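Local coordinates for protein polyhedrin (Antheraea mylitta cypovirus 4, PDB 5A9C) that forms the crystalline lattice of cypovirus polyhedra, the occlusion bodies that probably protect embedded virus particles outside the insect host, at residues A30-D35 with N87-W92; Y199-Q202 with I206-S209. All coordinates share one frame; numbering follows the deposited sequence.

Overall arrangement
Contact 1 is largely buried and brings the end of helix 15-29 against the loop that leaves strand 81-87, an inner strand of the six-stranded sheet in this base-domain-deleted polyhedrin. Contact 2, partly buried, is local: residues 199-202 and 206-209 are the two arms of one small hairpin packed on helix 185-195. The centres of contact 1 and contact 2 lie about 20 Å apart, and the two share no helix or strand. Water and an asparagine side chain join the loops of contact 1, whereas contact 2 combines one direct backbone hydrogen bond with apolar side-chain packing. A second subunit reaches the first contact; no other chain of the assembly touches the second.

Contact 1: A30-D35 with N87-W92; sequences APYVQD and NGNIDW
N89 meets the short 3-10 turn at P31 and Y32 through van der Waals contact and water, without a direct hydrogen bond between the two segments. In the direct packing, the side chain of N89 does most of the work. Its CB rests 3.3 Å from the carbonyl O of P31, and its OD1 comes to the edge of the Y32 ring, near the ring plane, 3.3 Å from CD1. With CG anti to the backbone N (chi1 -175°), N89 carries its amide across to the tyrosine; amide and ring planes are 57° apart, so the groups do not stack. The ring continues past N89, and its OH is hydrogen-bonded to H131.

Three waters supply the polar links. One donates to P31 O at 2.7 Å and accepts from N89 N at 2.8 Å, tying the 3-10 turn to the opposing backbone. Another spans V33 O and N89 ND2, accepting from the amide at 3.1 Å; held from both sides, it may bear on how the amide is turned. The third donates to G88 O at 2.9 Å, with only weak links to Y32 OH and W92 NE1.

G88 lies opposite P31 with a phi of 121°, where a side chain would collide with the preceding carbonyl O, so the position suits glycine. N89 is the centre of an inverse gamma turn just after strand 81-87. The second subunit lies against both segments: its R114 is hydrogen-bonded to A30 O and its W110 packs on N87. Water-mediated loop packing of this kind joins the end of helix 15-29 to the loop at the C-terminal end of strand 81-87, an inner strand of the six-stranded sheet, beside a subunit interface.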
loop_
_atom_site.group_PDB
_atom_site.type_symbol
_atom_site.label_atom_id
_atom_site.label_comp_id
_atom_site.label_asym_id
_atom_site.label_seq_id
_atom_site.Cartn_x
_atom_site.Cartn_y
_atom_site.Cartn_z
ATOM N N ALA A 30 24.910 7.692 -11.459
ATOM C CA ALA A 30 24.261 6.423 -11.131
ATOM C C ALA A 30 22.746 6.543 -10.912
ATOM O O ALA A 30 21.991 5.653 -11.298
ATOM C CB ALA A 30 24.934 5.769 -9.924
ATOM N N PRO A 31 22.293 7.641 -10.285
ATOM C CA PRO A 31 20.848 7.776 -10.060
ATOM C C PRO A 31 20.019 7.884 -11.344
ATOM O O PRO A 31 18.794 7.791 -11.272
ATOM C CB PRO A 31 20.746 9.077 -9.255
ATOM C CG PRO A 31 22.064 9.189 -8.564
ATOM C CD PRO A 31 23.059 8.666 -9.556
ATOM N N TYR A 32 20.664 8.073 -12.491
ATOM C CA TYR A 32 19.932 8.233 -13.745
ATOM C C TYR A 32 19.750 6.921 -14.501
ATOM O O TYR A 32 19.074 6.883 -15.527
ATOM C CB TYR A 32 20.595 9.286 -14.640
ATOM C CG TYR A 32 20.553 10.678 -14.053
ATOM C CD1 TYR A 32 19.443 11.493 -14.227
ATOM C CD2 TYR A 32 21.622 11.174 -13.319
ATOM C CE1 TYR A 32 19.400 12.765 -13.690
ATOM C CE2 TYR A 32 21.589 12.443 -12.779
ATOM C CZ TYR A 32 20.476 13.234 -12.966
ATOM O OH TYR A 32 20.440 14.497 -12.430
ATOM N N VAL A 33 20.349 5.848 -13.994
ATOM C CA VAL A 33 20.126 4.518 -14.553
ATOM C C VAL A 33 18.684 4.085 -14.280
ATOM O O VAL A 33 18.105 4.446 -13.257
ATOM C CB VAL A 33 21.131 3.491 -13.986
ATOM C CG1 VAL A 33 20.829 2.092 -14.502
ATOM C CG2 VAL A 33 22.552 3.894 -14.356
ATOM N N GLN A 34 18.110 3.314 -15.198
ATOM C CA GLN A 34 16.671 3.028 -15.180
ATOM C C GLN A 34 16.127 2.355 -13.914
ATOM O O GLN A 34 14.972 2.570 -13.550
ATOM C CB GLN A 34 16.267 2.236 -16.427
ATOM C CG GLN A 34 16.315 3.061 -17.704
ATOM C CD GLN A 34 16.087 2.226 -18.945
ATOM O OE1 GLN A 34 15.734 1.049 -18.860
ATOM N NE2 GLN A 34 16.291 2.831 -20.110
ATOM N N ASP A 35 16.942 1.546 -13.249
ATOM C CA ASP A 35 16.493 0.897 -12.021
ATOM C C ASP A 35 17.133 1.526 -10.790
ATOM O O ASP A 35 17.209 0.904 -9.728
ATOM C CB ASP A 35 16.772 -0.608 -12.059
ATOM C CG ASP A 35 18.244 -0.933 -11.922
ATOM O OD1 ASP A 35 19.079 -0.155 -12.434
ATOM O OD2 ASP A 35 18.566 -1.968 -11.298
ATOM N N ASN A 87 14.727 13.792 -4.382
ATOM C CA ASN A 87 16.078 13.453 -4.822
ATOM C C ASN A 87 16.130 12.289 -5.807
ATOM O O ASN A 87 15.490 11.255 -5.601
ATOM C CB ASN A 87 16.980 13.163 -3.616
ATOM C CG ASN A 87 16.884 14.236 -2.543
ATOM O OD1 ASN A 87 17.674 15.180 -2.515
ATOM N ND2 ASN A 87 15.906 14.097 -1.658
ATOM N N GLY A 88 16.900 12.471 -6.876
ATOM C CA GLY A 88 17.091 11.438 -7.878
ATOM C C GLY A 88 16.660 11.863 -9.268
ATOM O O GLY A 88 16.450 13.048 -9.540
ATOM N N ASN A 89 16.527 10.880 -10.151
ATOM C CA ASN A 89 16.113 11.115 -11.526
ATOM C C ASN A 89 14.606 11.337 -11.619
ATOM O O ASN A 89 13.892 10.605 -12.306
ATOM C CB ASN A 89 16.531 9.933 -12.404
ATOM C CG ASN A 89 16.248 10.166 -13.872
ATOM O OD1 ASN A 89 16.189 11.304 -14.333
ATOM N ND2 ASN A 89 16.073 9.082 -14.619
ATOM N N ILE A 90 14.129 12.356 -10.914
ATOM C CA ILE A 90 12.705 12.641 -10.852
ATOM C C ILE A 90 12.252 13.545 -11.994
ATOM O O ILE A 90 12.957 14.477 -12.379
ATOM C CB ILE A 90 12.332 13.274 -9.497
ATOM C CG1 ILE A 90 12.626 12.284 -8.364
ATOM C CG2 ILE A 90 10.868 13.702 -9.484
ATOM C CD1 ILE A 90 12.330 12.818 -6.978
ATOM N N ASP A 91 11.078 13.243 -12.538
ATOM C CA ASP A 91 10.442 14.084 -13.543
ATOM C C ASP A 91 9.932 15.356 -12.870
ATOM O O ASP A 91 8.882 15.350 -12.228
ATOM C CB ASP A 91 9.291 13.317 -14.201
ATOM C CG ASP A 91 8.516 14.157 -15.200
ATOM O OD1 ASP A 91 8.984 15.256 -15.560
ATOM O OD2 ASP A 91 7.435 13.704 -15.633
ATOM N N TRP A 92 10.688 16.441 -13.011
ATOM C CA TRP A 92 10.385 17.686 -12.311
ATOM C C TRP A 92 9.158 18.406 -12.862
ATOM O O TRP A 92 8.659 19.349 -12.246
ATOM C CB TRP A 92 11.589 18.628 -12.329
ATOM C CG TRP A 92 12.816 18.044 -11.700
ATOM C CD1 TRP A 92 14.042 17.898 -12.280
ATOM C CD2 TRP A 92 12.933 17.515 -10.373
ATOM N NE1 TRP A 92 14.918 17.318 -11.394
ATOM C CE2 TRP A 92 14.262 17.073 -10.216
ATOM C CE3 TRP A 92 12.046 17.379 -9.301
ATOM C CZ2 TRP A 92 14.725 16.500 -9.032
ATOM C CZ3 TRP A 92 12.507 16.811 -8.126
ATOM C CH2 TRP A 92 13.834 16.379 -8.001
HETATM O O HOH W 1 17.274 8.345 -9.144
HETATM O O HOH W 2 17.289 15.094 -11.363
HETATM O O HOH W 3 15.938 6.442 -13.092
#

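Contact 2: Y199-Q202 with I206-S209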
loop_
_atom_site.group_PDB
_atom_site.type_symbol
_atom_site.label_atom_id
_atom_site.label_comp_id
_atom_site.label_asym_id
_atom_site.label_seq_id
_atom_site.Cartn_x
_atom_site.Cartn_y
_atom_site.Cartn_z
ATOM N N TYR A 199 18.071 19.576 1.922
ATOM C CA TYR A 199 17.383 20.083 3.103
ATOM C C TYR A 199 17.535 21.597 3.176
ATOM O O TYR A 199 18.558 22.146 2.777
ATOM C CB TYR A 199 17.898 19.423 4.390
ATOM C CG TYR A 199 17.250 19.980 5.639
ATOM C CD1 TYR A 199 15.926 19.688 5.949
ATOM C CD2 TYR A 199 17.956 20.812 6.501
ATOM C CE1 TYR A 199 15.327 20.208 7.091
ATOM C CE2 TYR A 199 17.366 21.333 7.637
ATOM C CZ TYR A 199 16.055 21.031 7.928
ATOM O OH TYR A 199 15.474 21.560 9.064
ATOM N N ILE A 200 16.501 22.263 3.677
ATOM C CA ILE A 200 16.511 23.714 3.830
ATOM C C ILE A 200 16.441 24.035 5.315
ATOM O O ILE A 200 15.461 23.691 5.977
ATOM C CB ILE A 200 15.298 24.354 3.131
ATOM C CG1 ILE A 200 15.170 23.823 1.702
ATOM C CG2 ILE A 200 15.398 25.883 3.153
ATOM C CD1 ILE A 200 13.925 24.297 0.989
ATOM N N ASP A 201 17.480 24.676 5.845
ATOM C CA ASP A 201 17.514 24.953 7.277
ATOM C C ASP A 201 16.559 26.084 7.653
ATOM O O ASP A 201 15.935 26.694 6.787
ATOM C CB ASP A 201 18.946 25.197 7.792
ATOM C CG ASP A 201 19.486 26.583 7.454
ATOM O OD1 ASP A 201 18.716 27.467 7.024
ATOM O OD2 ASP A 201 20.705 26.787 7.646
ATOM N N GLN A 202 16.443 26.353 8.949
ATOM C CA GLN A 202 15.440 27.294 9.441
ATOM C C GLN A 202 15.666 28.739 8.993
ATOM O O GLN A 202 14.769 29.575 9.115
ATOM C CB GLN A 202 15.313 27.194 10.964
ATOM C CG GLN A 202 14.722 25.866 11.418
ATOM C CD GLN A 202 14.698 25.707 12.927
ATOM O OE1 GLN A 202 15.014 26.636 13.671
ATOM N NE2 GLN A 202 14.319 24.520 13.385
ATOM N N ILE A 206 19.988 26.338 1.757
ATOM C CA ILE A 206 20.152 24.964 1.305
ATOM C C ILE A 206 21.449 24.419 1.889
ATOM O O ILE A 206 22.541 24.813 1.476
ATOM C CB ILE A 206 20.178 24.883 -0.230
ATOM C CG1 ILE A 206 18.870 25.438 -0.805
ATOM C CG2 ILE A 206 20.411 23.449 -0.684
ATOM C CD1 ILE A 206 18.860 25.546 -2.310
ATOM N N VAL A 207 21.323 23.516 2.856
ATOM C CA VAL A 207 22.471 23.062 3.636
ATOM C C VAL A 207 22.839 21.602 3.387
ATOM O O VAL A 207 23.773 21.079 3.995
ATOM C CB VAL A 207 22.243 23.283 5.143
ATOM C CG1 VAL A 207 22.150 24.775 5.446
ATOM C CG2 VAL A 207 20.984 22.563 5.600
ATOM N N ALA A 208 22.101 20.947 2.498
ATOM C CA ALA A 208 22.420 19.584 2.096
ATOM C C ALA A 208 22.004 19.349 0.651
ATOM O O ALA A 208 21.074 19.982 0.150
ATOM C CB ALA A 208 21.751 18.574 3.024
ATOM N N SER A 209 22.701 18.441 -0.021
ATOM C CA SER A 209 22.453 18.192 -1.433
ATOM C C SER A 209 22.857 16.774 -1.802
ATOM O O SER A 209 23.668 16.155 -1.117
ATOM C CB SER A 209 23.235 19.195 -2.287
ATOM O OG SER A 209 23.091 18.921 -3.669
#
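The Y199 and V207 side chains run alongside each other between the two strands. From its CB, which faces the methyl of A208 at 4.2 Å, Y199 extends with CG anti to the backbone N (chi1 177°). Along the ring, CD2 meets V207 CG2 at 3.6 Å, the methyl arriving at the ring edge near its plane. Farther out, the side chain leaves the hairpin: it packs on V188, I189 and A192 of helix 185-195, stands edge-to-face with F43, and its OH is hydrogen-bonded to E185.

The other methyl of V207, CG1, turns to D201 and lies 3.3 Å from OD2. V207 N donates to Y199 O at 3.1 Å, fairly straight at 160°, and the same oxygen also receives a CA-H...O contact from I206. I200 and I206 form a non-hydrogen-bonded antiparallel pair. With a single firm backbone bond between the strands, the pairing of this short hairpin appears to depend substantially on apolar packing around Y199 and, probably, on the D201 carboxylate, whose OD1 accepts from A203 N and L205 N in the connecting turn.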